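Local coordinates for AA9 family lytic polysaccharide monooxygenase B (Heterobasidion irregulare TC 32-1, PDB 5NNS), which uses an active-site copper to cleave cellulose oxidatively, attacking the glycosidic bonds of crystalline and amorphous chains specifically at the C1 position, at residues V87-C92 and G147-R152. Numbering follows the deposited sequence.
Sequences VYMANC and GNYILR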
# COMPACT_ATOMS: atom_id res chain seq x y z
N VAL A 87 0.19 -3.95 2.82
CA VAL A 87 1.20 -2.95 3.15
C VAL A 87 2.55 -3.46 2.65
O VAL A 87 2.98 -4.56 3.00
CB VAL A 87 1.23 -2.64 4.66
CG1 VAL A 87 2.14 -1.45 4.95
CG2 VAL A 87 -0.19 -2.37 5.15
N TYR A 88 3.18 -2.68 1.78
CA TYR A 88 4.48 -3.00 1.19
C TYR A 88 5.52 -1.99 1.67
O TYR A 88 5.19 -0.87 2.08
CB TYR A 88 4.43 -2.91 -0.34
CG TYR A 88 3.73 -4.03 -1.08
CD1 TYR A 88 2.34 -4.08 -1.18
CD2 TYR A 88 4.47 -5.03 -1.73
CE1 TYR A 88 1.70 -5.09 -1.88
CE2 TYR A 88 3.83 -6.05 -2.44
CZ TYR A 88 2.45 -6.07 -2.51
OH TYR A 88 1.82 -7.08 -3.21
N MET A 89 6.78 -2.40 1.58
CA MET A 89 7.90 -1.47 1.65
C MET A 89 8.93 -1.78 0.56
O MET A 89 8.95 -2.88 -0.00
CB MET A 89 8.58 -1.53 3.01
CG MET A 89 7.73 -1.06 4.17
SD MET A 89 8.64 -1.35 5.70
CE MET A 89 9.79 0.03 5.66
N ALA A 90 9.78 -0.80 0.29
CA ALA A 90 10.87 -0.94 -0.67
C ALA A 90 12.02 -0.04 -0.28
O ALA A 90 11.80 1.12 0.04
CB ALA A 90 10.39 -0.58 -2.07
N ASN A 91 13.23 -0.58 -0.32
CA ASN A 91 14.45 0.21 -0.15
C ASN A 91 14.60 1.12 -1.36
O ASN A 91 14.50 0.66 -2.50
CB ASN A 91 15.67 -0.71 -0.01
CG ASN A 91 16.86 -0.02 0.64
OD1 ASN A 91 17.27 1.08 0.24
ND2 ASN A 91 17.42 -0.67 1.66
N CYS A 92 14.83 2.41 -1.12
CA CYS A 92 15.03 3.38 -2.20
C CYS A 92 16.43 3.29 -2.84
O CYS A 92 16.63 3.83 -3.94
CB CYS A 92 14.77 4.80 -1.69
SG CYS A 92 13.06 5.09 -1.20
N GLY A 147 17.87 2.32 6.73
CA GLY A 147 17.95 2.88 5.39
C GLY A 147 16.75 3.71 5.01
O GLY A 147 15.86 3.97 5.83
N ASN A 148 16.75 4.12 3.74
CA ASN A 148 15.69 4.92 3.16
C ASN A 148 14.71 3.99 2.45
O ASN A 148 15.13 3.18 1.60
CB ASN A 148 16.28 5.93 2.18
CG ASN A 148 17.36 6.79 2.82
OD1 ASN A 148 17.16 7.34 3.90
ND2 ASN A 148 18.50 6.90 2.15
N TYR A 149 13.43 4.09 2.81
CA TYR A 149 12.38 3.20 2.32
C TYR A 149 11.12 3.95 1.92
O TYR A 149 10.77 4.95 2.55
CB TYR A 149 11.98 2.19 3.40
CG TYR A 149 13.03 1.18 3.77
CD1 TYR A 149 14.01 1.49 4.71
CD2 TYR A 149 13.03 -0.10 3.22
CE1 TYR A 149 14.97 0.57 5.08
CE2 TYR A 149 13.99 -1.04 3.58
CZ TYR A 149 14.95 -0.70 4.51
OH TYR A 149 15.90 -1.63 4.88
N ILE A 150 10.42 3.44 0.90
CA ILE A 150 9.03 3.80 0.68
C ILE A 150 8.15 2.87 1.53
O ILE A 150 8.45 1.69 1.65
CB ILE A 150 8.61 3.63 -0.79
CG1 ILE A 150 9.46 4.51 -1.72
CG2 ILE A 150 7.13 3.96 -0.97
CD1 ILE A 150 9.39 6.00 -1.45
N LEU A 151 7.10 3.43 2.12
CA LEU A 151 6.05 2.66 2.79
C LEU A 151 4.79 2.81 1.96
O LEU A 151 4.30 3.92 1.76
CB LEU A 151 5.78 3.21 4.20
CG LEU A 151 4.63 2.59 4.99
CD1 LEU A 151 4.95 1.15 5.33
CD2 LEU A 151 4.33 3.39 6.25
N ARG A 152 4.25 1.67 1.51
CA ARG A 152 3.20 1.64 0.50
C ARG A 152 1.96 0.94 1.05
O ARG A 152 2.04 -0.21 1.48
CB ARG A 152 3.73 0.91 -0.74
CG ARG A 152 2.66 0.47 -1.75
CD ARG A 152 3.28 -0.07 -3.02
NE ARG A 152 2.32 -0.07 -4.13
CZ ARG A 152 1.47 -1.05 -4.41
NH1 ARG A 152 1.40 -2.15 -3.67
NH2 ARG A 152 0.66 -0.92 -5.46
O HOH W 1 16.61 -3.49 2.74
O HOH W 2 18.63 3.18 1.32
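Y88 and R152 form a hydrogen-bonded antiparallel pair: Y88 N gives its hydrogen to R152 O at 2.7 Å, and R152 N returns one to Y88 O. The two-bond pattern recurs at A90 and I150, and C92 N adds a nearly straight bond to N148 O (2.8 Å). As in any extended strand, successive side chains alternate between the sheet's two faces. On the face of Y88, A90, I150 and R152, the arginine runs extended beside the tyrosine, pointing the same way, and brings NH1 to 3.3 Å from Y88 CD1. The ring and guanidinium planes stand 75° apart, with CD1 at the guanidinium edge, which argues against a flat stack. The guanidinium is held by the carbonyls of I47 and S48 and a salt bridge to E154. Farther along, C92 SG, disulfide-bonded to C96, rests 3.7 Å from I150 CG1. On the other face, M89 bends at its last torsion, turning CE to 3.8 Å from Y149 CB, while its CG meets L151 CD1. The N91 amide lies over one face of the Y149 ring near the rim, its plane tilted 47° to the ring; CG is anti to the backbone N (chi1 -160°), which sets ND2 near Y149 CZ and OH, too far for a direct hydrogen bond (3.7 Å to OH). N91 OD1 accepts from the backbone N of G93, helping fix the amide's rotation. One water joins N91 ND2 to Y149 OH, which also bonds the carbonyl of A145. Replacing Y149 with an alanine would probably leave that water and the A145 carbonyl without the phenol and open a gap beside M89 CE and the N91 amide. Flanked by strands 106-116 and 165-176, this pairing belongs to the immunoglobulin-like beta-sandwich core of AA9 monooxygenases.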